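Local coordinates for protein Thf1 (Thermosynechococcus elongatus, PDB 5MJR) that may take part in photosynthetic membrane biogenesis and associates with the FtsH protease complex that is involved in photosystem II repair in cyanobacteria, at residues A[30-35]-A[42-47]; A[121-126]-A[172-177]. All coordinates share one frame; numbering follows the deposited sequence.

Interaction 1: residues A[30-35]-A[42-47]; sequences AFYAAH and IYRRFI
Phe31 and Tyr32, neighbours on one helix, reach across to Ile47 and Arg44 on the next, with the CA atoms of Phe31 and Ile47 still 9.7 Å apart. The gap is bridged by long side chains, an aromatic ring on one side and a branched aliphatic chain on the other. From CB, which points at the facing helix, the Phe31 side chain runs with CG anti to the backbone N (chi1 174°), and this carries the ring out between the helices. CD2 lies over the centre of the adjacent Tyr32 ring, 3.6 Å above its plane, while Tyr32 CD2 sits at the edge of the Phe31 ring. The far end of the phenylalanine meets Ile47: its CZ is 3.7 Å from Ile47 CG2, and CE1 and CE2 are each a little farther from that methyl. Ile47 CG2 lies over one ring face in a CH-pi contact, 4.2 Å from the centroid and 26° off the ring normal. Both residues are buried, as suits such apolar groups.

On the more exposed side, Tyr32 OH is 3.6 Å from Arg44 CD and also nears CG. The two side chains cross at about a right angle, ring and guanidinium planes 60° apart. The polar ends have other partners: Tyr32 OH hydrogen-bonds Glu48 OE2, and Arg44 NH1 the Ile39 carbonyl between the helices. Tyrosine thus combines apolar packing with a polar end.

The contact joins the last turn of helix 24-34 to the first turns of helix 41-58, two consecutive helices with a short connection, and helix 90-100 adds Ala96 against Phe31.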
ATOM      1  N   ALA A  30       0.992   4.287 -21.315  1.00 11.81           N
ATOM      2  CA  ALA A  30       2.345   4.089 -20.843  1.00 10.82           C
ATOM      3  C   ALA A  30       2.536   2.670 -20.266  1.00 10.76           C
ATOM      4  O   ALA A  30       3.541   2.007 -20.477  1.00 12.25           O
ATOM      5  CB  ALA A  30       2.780   5.183 -19.902  1.00 12.32           C
ATOM      6  N   PHE A  31       1.538   2.254 -19.505  1.00  9.80           N
ATOM      7  CA  PHE A  31       1.564   0.919 -18.939  1.00 10.05           C
ATOM      8  C   PHE A  31       1.675  -0.162 -20.004  1.00  9.15           C
ATOM      9  O   PHE A  31       2.554  -1.037 -19.985  1.00 10.12           O
ATOM     10  CB  PHE A  31       0.359   0.677 -18.057  1.00  9.79           C
ATOM     11  CG  PHE A  31       0.261  -0.771 -17.534  1.00  9.78           C
ATOM     12  CD1 PHE A  31       1.048  -1.199 -16.529  1.00  9.77           C
ATOM     13  CD2 PHE A  31      -0.538  -1.690 -18.192  1.00 11.25           C
ATOM     14  CE1 PHE A  31       1.065  -2.493 -16.124  1.00 10.66           C
ATOM     15  CE2 PHE A  31      -0.533  -3.003 -17.777  1.00 12.02           C
ATOM     16  CZ  PHE A  31       0.288  -3.411 -16.707  1.00 10.73           C
ATOM     17  N   TYR A  32       0.766  -0.070 -21.013  1.00 10.49           N
ATOM     18  CA  TYR A  32       0.737  -1.082 -22.078  1.00 11.33           C
ATOM     19  C   TYR A  32       1.850  -1.006 -23.071  1.00 13.04           C
ATOM     20  O   TYR A  32       2.136  -2.014 -23.729  1.00 16.12           O
ATOM     21  CB  TYR A  32      -0.627  -1.035 -22.752  1.00 12.64           C
ATOM     22  CG  TYR A  32      -1.745  -1.597 -21.843  1.00 12.48           C
ATOM     23  CD1 TYR A  32      -1.781  -2.956 -21.487  1.00 11.91           C
ATOM     24  CD2 TYR A  32      -2.771  -0.831 -21.393  1.00 12.85           C
ATOM     25  CE1 TYR A  32      -2.738  -3.509 -20.664  1.00 12.51           C
ATOM     26  CE2 TYR A  32      -3.801  -1.393 -20.541  1.00 12.89           C
ATOM     27  CZ  TYR A  32      -3.780  -2.721 -20.243  1.00 12.70           C
ATOM     28  OH  TYR A  32      -4.747  -3.228 -19.406  1.00 16.43           O
ATOM     29  N   ALA A  33       2.518   0.143 -23.120  1.00 11.85           N
ATOM     30  CA  ALA A  33       3.774   0.299 -23.923  1.00 12.56           C
ATOM     31  C   ALA A  33       4.956  -0.420 -23.184  1.00 12.28           C
ATOM     32  O   ALA A  33       5.852  -0.947 -23.868  1.00 16.36           O
ATOM     33  CB  ALA A  33       4.086   1.743 -24.161  1.00 15.96           C
ATOM     34  N   ALA A  34       4.911  -0.363 -21.834  1.00 11.79           N
ATOM     35  CA  ALA A  34       6.008  -0.908 -20.998  1.00 11.42           C
ATOM     36  C   ALA A  34       5.851  -2.427 -20.754  1.00 11.00           C
ATOM     37  O   ALA A  34       6.812  -3.093 -20.556  1.00 15.74           O
ATOM     38  CB  ALA A  34       6.040  -0.139 -19.680  1.00 13.87           C
ATOM     39  N   HIS A  35       4.602  -2.922 -20.805  1.00 11.21           N
ATOM     40  CA  HIS A  35       4.335  -4.345 -20.687  1.00 11.56           C
ATOM     41  C   HIS A  35       3.361  -4.732 -21.803  1.00 11.46           C
ATOM     42  O   HIS A  35       2.163  -4.477 -21.677  1.00 14.07           O
ATOM     43  CB  HIS A  35       3.766  -4.721 -19.320  1.00 11.49           C
ATOM     44  CG  HIS A  35       3.589  -6.164 -19.147  1.00 10.99           C
ATOM     45  ND1 HIS A  35       4.633  -7.006 -18.904  1.00 14.83           N
ATOM     46  CD2 HIS A  35       2.448  -6.942 -19.194  1.00 12.33           C
ATOM     47  CE1 HIS A  35       4.153  -8.268 -18.818  1.00 13.78           C
ATOM     48  NE2 HIS A  35       2.862  -8.244 -18.966  1.00 13.40           N
ATOM     49  N   ILE A  42      -9.245 -10.874 -15.948  1.00 10.84           N
ATOM     50  CA  ILE A  42      -9.457 -10.748 -14.495  1.00 10.68           C
ATOM     51  C   ILE A  42      -8.456  -9.733 -13.915  1.00 10.35           C
ATOM     52  O   ILE A  42      -8.835  -8.883 -13.062  1.00 13.43           O
ATOM     53  CB  ILE A  42      -9.286 -12.126 -13.851  1.00 12.21           C
ATOM     54  CG1 ILE A  42     -10.389 -13.083 -14.188  1.00 13.64           C
ATOM     55  CG2 ILE A  42      -9.179 -11.993 -12.343  1.00 13.15           C
ATOM     56  CD1 ILE A  42     -10.111 -14.529 -13.835  1.00 15.06           C
ATOM     57  N   TYR A  43      -7.210  -9.859 -14.341  1.00 10.34           N
ATOM     58  CA  TYR A  43      -6.126  -9.053 -13.790  1.00 10.60           C
ATOM     59  C   TYR A  43      -6.032  -7.680 -14.430  1.00 10.49           C
ATOM     60  O   TYR A  43      -5.735  -6.712 -13.737  1.00 12.50           O
ATOM     61  CB  TYR A  43      -4.826  -9.835 -13.928  1.00 11.27           C
ATOM     62  CG  TYR A  43      -4.808 -10.990 -12.981  1.00 10.28           C
ATOM     63  CD1 TYR A  43      -4.546 -10.811 -11.627  1.00 10.75           C
ATOM     64  CD2 TYR A  43      -5.130 -12.279 -13.354  1.00 12.07           C
ATOM     65  CE1 TYR A  43      -4.541 -11.844 -10.728  1.00 11.67           C
ATOM     66  CE2 TYR A  43      -5.172 -13.332 -12.485  1.00 13.17           C
ATOM     67  CZ  TYR A  43      -4.865 -13.133 -11.168  1.00 12.62           C
ATOM     68  OH  TYR A  43      -4.905 -14.127 -10.265  1.00 12.88           O
ATOM     69  N   ARG A  44      -6.423  -7.557 -15.694  1.00 10.91           N
ATOM     70  CA  ARG A  44      -6.491  -6.198 -16.313  1.00 12.14           C
ATOM     71  C   ARG A  44      -7.461  -5.349 -15.513  1.00 11.19           C
ATOM     72  O   ARG A  44      -7.184  -4.138 -15.316  1.00 12.16           O
ATOM     73  CB  ARG A  44      -6.905  -6.272 -17.765  1.00 15.09           C
ATOM     74  CG  ARG A  44      -5.841  -6.865 -18.628  1.00 17.59           C
ATOM     75  CD  ARG A  44      -5.930  -6.571 -20.146  1.00 18.93           C
ATOM     76  NE  ARG A  44      -7.311  -6.577 -20.696  1.00 26.71           N
ATOM     77  CZ  ARG A  44      -7.938  -7.642 -21.209  1.00 28.50           C
ATOM     78  NH1 ARG A  44      -7.405  -8.852 -21.226  1.00 25.66           N
ATOM     79  NH2 ARG A  44      -9.186  -7.553 -21.687  1.00 34.70           N
ATOM     80  N   ARG A  45      -8.585  -5.906 -15.022  1.00 10.94           N
ATOM     81  CA  ARG A  45      -9.499  -5.115 -14.271  1.00 11.99           C
ATOM     82  C   ARG A  45      -8.831  -4.551 -12.969  1.00 11.12           C
ATOM     83  O   ARG A  45      -8.927  -3.374 -12.648  1.00 12.54           O
ATOM     84  CB  ARG A  45     -10.763  -5.891 -13.900  1.00 14.09           C
ATOM     85  CG  ARG A  45     -11.676  -6.258 -15.012  1.00 23.36           C
ATOM     86  CD  ARG A  45     -13.090  -6.765 -14.626  1.00 30.80           C
ATOM     87  NE  ARG A  45     -13.103  -8.149 -14.071  1.00 29.71           N
ATOM     88  CZ  ARG A  45     -13.087  -9.280 -14.827  1.00 38.87           C
ATOM     89  NH1 ARG A  45     -13.057  -9.232 -16.176  1.00 43.20           N
ATOM     90  NH2 ARG A  45     -13.155 -10.497 -14.255  1.00 34.60           N
ATOM     91  N   PHE A  46      -8.110  -5.412 -12.224  1.00 10.97           N
ATOM     92  CA  PHE A  46      -7.462  -5.011 -10.976  1.00 11.89           C
ATOM     93  C   PHE A  46      -6.333  -4.026 -11.259  1.00 10.95           C
ATOM     94  O   PHE A  46      -6.169  -2.996 -10.553  1.00 10.95           O
ATOM     95  CB  PHE A  46      -7.007  -6.249 -10.210  1.00 12.73           C
ATOM     96  CG  PHE A  46      -8.078  -6.911  -9.388  1.00 18.67           C
ATOM     97  CD1 PHE A  46      -9.063  -7.657  -9.942  1.00 18.15           C
ATOM     98  CD2 PHE A  46      -8.047  -6.753  -8.015  1.00 21.52           C
ATOM     99  CE1 PHE A  46     -10.118  -8.222  -9.167  1.00 20.68           C
ATOM    100  CE2 PHE A  46      -8.981  -7.351  -7.201  1.00 24.48           C
ATOM    101  CZ  PHE A  46     -10.064  -8.088  -7.793  1.00 23.11           C
ATOM    102  N   ILE A  47      -5.524  -4.294 -12.289  1.00  9.63           N
ATOM    103  CA  ILE A  47      -4.399  -3.440 -12.610  1.00  9.39           C
ATOM    104  C   ILE A  47      -4.860  -2.077 -13.066  1.00  9.81           C
ATOM    105  O   ILE A  47      -4.339  -1.029 -12.600  1.00 10.48           O
ATOM    106  CB  ILE A  47      -3.461  -4.101 -13.632  1.00 10.93           C
ATOM    107  CG1 ILE A  47      -2.809  -5.347 -13.039  1.00 12.36           C
ATOM    108  CG2 ILE A  47      -2.433  -3.125 -14.153  1.00 13.43           C
ATOM    109  CD1 ILE A  47      -2.299  -6.300 -14.106  1.00 15.66           C
TER

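Interaction 2: residues A[121-126]-A[172-177]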
ATOM      1  N   ARG A 121       8.929  -6.530  17.010  1.00 21.20           N
ATOM      2  CA  ARG A 121       8.694  -5.589  18.106  1.00 19.22           C
ATOM      3  C   ARG A 121       7.316  -5.603  18.592  1.00 19.98           C
ATOM      4  O   ARG A 121       6.331  -5.800  17.808  1.00 21.51           O
ATOM      5  CB  ARG A 121       9.103  -4.170  17.729  1.00 18.42           C
ATOM      6  CG  ARG A 121      10.530  -4.016  17.324  1.00 19.34           C
ATOM      7  CD  ARG A 121      10.858  -2.550  17.035  1.00 20.71           C
ATOM      8  NE  ARG A 121      12.043  -2.493  16.178  1.00 17.21           N
ATOM      9  CZ  ARG A 121      12.702  -1.410  15.825  1.00 15.12           C
ATOM     10  NH1 ARG A 121      12.446  -0.202  16.305  1.00 16.13           N
ATOM     11  NH2 ARG A 121      13.651  -1.562  14.878  1.00 16.32           N
ATOM     12  N   PRO A 122       7.200  -5.432  19.967  1.00 21.98           N
ATOM     13  CA  PRO A 122       5.895  -5.296  20.479  1.00 20.06           C
ATOM     14  C   PRO A 122       5.389  -3.922  20.180  1.00 18.52           C
ATOM     15  O   PRO A 122       6.163  -3.015  19.990  1.00 23.73           O
ATOM     16  CB  PRO A 122       6.098  -5.540  22.028  1.00 22.76           C
ATOM     17  CG  PRO A 122       7.461  -4.888  22.230  1.00 24.86           C
ATOM     18  CD  PRO A 122       8.199  -5.438  21.031  1.00 24.51           C
ATOM     19  N   LEU A 123       4.038  -3.835  20.107  1.00 19.85           N
ATOM     20  CA  LEU A 123       3.475  -2.557  19.846  1.00 16.64           C
ATOM     21  C   LEU A 123       3.986  -1.410  20.882  1.00 16.66           C
ATOM     22  O   LEU A 123       4.166  -0.238  20.464  1.00 16.50           O
ATOM     23  CB  LEU A 123       1.952  -2.593  19.951  1.00 21.47           C
ATOM     24  CG  LEU A 123       1.155  -1.460  19.463  1.00 19.95           C
ATOM     25  CD1 LEU A 123       1.419  -1.105  18.046  1.00 21.57           C
ATOM     26  CD2 LEU A 123      -0.299  -1.698  19.809  1.00 23.13           C
ATOM     27  N   SER A 124       4.259  -1.797  22.163  1.00 19.16           N
ATOM     28  CA  SER A 124       4.671  -0.800  23.141  1.00 20.12           C
ATOM     29  C   SER A 124       5.938  -0.037  22.695  1.00 18.55           C
ATOM     30  O   SER A 124       6.068   1.177  22.954  1.00 19.18           O
ATOM     31  CB  SER A 124       4.969  -1.493  24.477  1.00 20.36           C
ATOM     32  OG  SER A 124       5.925  -2.485  24.386  1.00 28.00           O
ATOM     33  N   GLN A 125       6.886  -0.721  22.053  1.00 19.38           N
ATOM     34  CA  GLN A 125       8.114  -0.061  21.605  1.00 21.31           C
ATOM     35  C   GLN A 125       7.865   0.906  20.429  1.00 17.28           C
ATOM     36  O   GLN A 125       8.503   1.972  20.383  1.00 18.65           O
ATOM     37  CB  GLN A 125       9.190  -1.111  21.174  1.00 27.24           C
ATOM     38  CG  GLN A 125       9.828  -1.798  22.315  1.00 34.48           C
ATOM     39  CD  GLN A 125      10.757  -2.934  21.900  1.00 44.75           C
ATOM     40  OE1 GLN A 125      10.694  -3.481  20.731  1.00 36.76           O
ATOM     41  NE2 GLN A 125      11.622  -3.316  22.853  1.00 49.97           N
ATOM     42  N   ILE A 126       6.945   0.552  19.553  1.00 15.09           N
ATOM     43  CA  ILE A 126       6.508   1.433  18.464  1.00 13.25           C
ATOM     44  C   ILE A 126       5.851   2.691  19.052  1.00 12.11           C
ATOM     45  O   ILE A 126       6.105   3.843  18.594  1.00 12.92           O
ATOM     46  CB  ILE A 126       5.559   0.653  17.550  1.00 13.01           C
ATOM     47  CG1 ILE A 126       6.281  -0.550  16.883  1.00 14.62           C
ATOM     48  CG2 ILE A 126       4.990   1.564  16.479  1.00 13.08           C
ATOM     49  CD1 ILE A 126       7.537  -0.238  16.150  1.00 14.77           C
ATOM     50  N   ASN A 172      -8.219  -4.993  16.350  1.00 17.42           N
ATOM     51  CA  ASN A 172      -9.086  -4.024  16.987  1.00 20.44           C
ATOM     52  C   ASN A 172      -8.370  -3.234  18.062  1.00 14.29           C
ATOM     53  O   ASN A 172      -8.365  -1.990  18.067  1.00 16.80           O
ATOM     54  CB  ASN A 172     -10.305  -4.760  17.702  1.00 17.97           C
ATOM     55  CG  ASN A 172     -11.248  -5.596  16.747  1.00 20.98           C
ATOM     56  OD1 ASN A 172     -11.585  -5.070  15.591  1.00 29.39           O
ATOM     57  ND2 ASN A 172     -11.608  -6.897  17.138  1.00 30.88           N
ATOM     58  N   GLU A 173      -7.777  -3.969  18.986  1.00 14.85           N
ATOM     59  CA  GLU A 173      -7.116  -3.382  20.096  1.00 15.36           C
ATOM     60  C   GLU A 173      -5.955  -2.542  19.638  1.00 11.37           C
ATOM     61  O   GLU A 173      -5.678  -1.449  20.131  1.00 12.73           O
ATOM     62  CB  GLU A 173      -6.620  -4.533  20.994  1.00 20.00           C
ATOM     63  CG  GLU A 173      -6.209  -4.160  22.355  1.00 30.33           C
ATOM     64  CD  GLU A 173      -7.021  -5.073  23.364  1.00 57.63           C
ATOM     65  OE1 GLU A 173      -6.814  -4.972  24.644  1.00 82.27           O
ATOM     66  OE2 GLU A 173      -7.920  -5.872  22.855  1.00 79.76           O
ATOM     67  N   THR A 174      -5.224  -3.064  18.665  1.00 10.46           N
ATOM     68  CA  THR A 174      -4.049  -2.328  18.150  1.00 11.26           C
ATOM     69  C   THR A 174      -4.452  -0.949  17.542  1.00 10.42           C
ATOM     70  O   THR A 174      -3.795   0.075  17.816  1.00 12.18           O
ATOM     71  CB  THR A 174      -3.265  -3.200  17.127  1.00 11.65           C
ATOM     72  OG1 THR A 174      -2.756  -4.345  17.835  1.00 13.23           O
ATOM     73  CG2 THR A 174      -2.207  -2.418  16.427  1.00 14.32           C
ATOM     74  N   LEU A 175      -5.451  -0.997  16.662  1.00 11.83           N
ATOM     75  CA  LEU A 175      -5.923   0.207  16.021  1.00 12.91           C
ATOM     76  C   LEU A 175      -6.391   1.257  17.075  1.00 13.57           C
ATOM     77  O   LEU A 175      -6.124   2.428  16.975  1.00 14.15           O
ATOM     78  CB  LEU A 175      -6.961  -0.074  14.968  1.00 13.74           C
ATOM     79  CG  LEU A 175      -6.440  -0.853  13.757  1.00 14.12           C
ATOM     80  CD1 LEU A 175      -7.575  -1.209  12.828  1.00 17.22           C
ATOM     81  CD2 LEU A 175      -5.299  -0.167  12.987  1.00 14.71           C
ATOM     82  N   ASP A 176      -7.127   0.764  18.060  1.00 12.13           N
ATOM     83  CA  ASP A 176      -7.556   1.640  19.147  1.00 15.89           C
ATOM     84  C   ASP A 176      -6.408   2.266  19.942  1.00 13.81           C
ATOM     85  O   ASP A 176      -6.542   3.412  20.353  1.00 13.38           O
ATOM     86  CB  ASP A 176      -8.488   0.923  20.056  1.00 15.57           C
ATOM     87  CG  ASP A 176      -9.890   0.722  19.474  1.00 22.24           C
ATOM     88  OD1 ASP A 176     -10.249   1.441  18.458  1.00 25.80           O
ATOM     89  OD2 ASP A 176     -10.610  -0.121  20.048  1.00 26.96           O
ATOM     90  N   GLN A 177      -5.328   1.548  20.134  1.00 12.26           N
ATOM     91  CA  GLN A 177      -4.159   2.094  20.824  1.00 13.33           C
ATOM     92  C   GLN A 177      -3.499   3.213  19.971  1.00 14.01           C
ATOM     93  O   GLN A 177      -2.914   4.145  20.449  1.00 14.41           O
ATOM     94  CB  GLN A 177      -3.130   1.002  21.072  1.00 16.75           C
ATOM     95  CG  GLN A 177      -3.489  -0.028  22.122  1.00 20.14           C
ATOM     96  CD  GLN A 177      -2.386  -0.969  22.510  1.00 31.79           C
ATOM     97  OE1 GLN A 177      -2.475  -2.213  22.340  1.00 45.10           O
ATOM     98  NE2 GLN A 177      -1.343  -0.387  23.098  1.00 35.93           N
TER
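Leu123 inserts its isobutyl group between Thr174 and Gln177, residues one helical turn apart on the facing helix. Its CD2 does most of the touching. That methyl is 3.9 Å from Thr174 CG2 and 3.4 Å from Gln177 OE1, with Gln177 CD only slightly farther at 3.5 Å. It also approaches Gln177 NE2, so the leucine methyl sits over the face of the carboxamide and does not meet merely one of its atoms. The second methyl, CD1, is more distant, 4.2 Å from Thr174 CG2.

Side-chain torsions set up this meeting. Leu123 holds CG opposite its own amide nitrogen (chi1 -168°), which sends the branch across the 7.7 Å between the CA atoms of Leu123 and Thr174. On the other helix, Gln177 points its CB toward the leucine and remains extended beyond CG, laying one face of the terminal amide against CD2. Thr174 turns its methyl to the leucine, while OG1 hydrogen-bonds chiefly the Val167 carbonyl, with the His170 carbonyl as a second partner. A beta-branched threonine suits this buried position because it supplies an apolar branch for packing and a hydroxyl for the preceding backbone.

Farther out, Pro122 occupies the N-cap position of helix 123-131, placing Leu123 in its first turn; a proline fits where its missing amide hydrogen costs no helical bond. Thr174 and Leu175 pack on Leu160 and Leu156 of helix 150-162, and Leu175 also on Ile186 and Val189 of helix 186-198.

The Leu123 side chain has no donor or acceptor to offer the Gln177 amide, so what joins the segments is van der Waals contact, with the buried leucine covered partly by the Thr174 methyl and partly by the amide face of the more exposed Gln177.

Overall arrangement
Interaction 1 and interaction 2 lie on opposite sides of the chain's centre, with their own centres 37 Å apart and their nearest atoms about 21 Å apart. They share no helix and do not touch. Along the chain they come in series: interaction 1 joins the consecutive helices 24-34 and 41-58 near the beginning of the modelled chain, whereas interaction 2 brings 121-126 to 172-177 across the 45 residues between them, which include helix 150-162. One is therefore a local pairing and the other a longer-range closure. Both belong to the same thylakoid formation family region, and together they illustrate how this strand-free structure packs helices at its two ends.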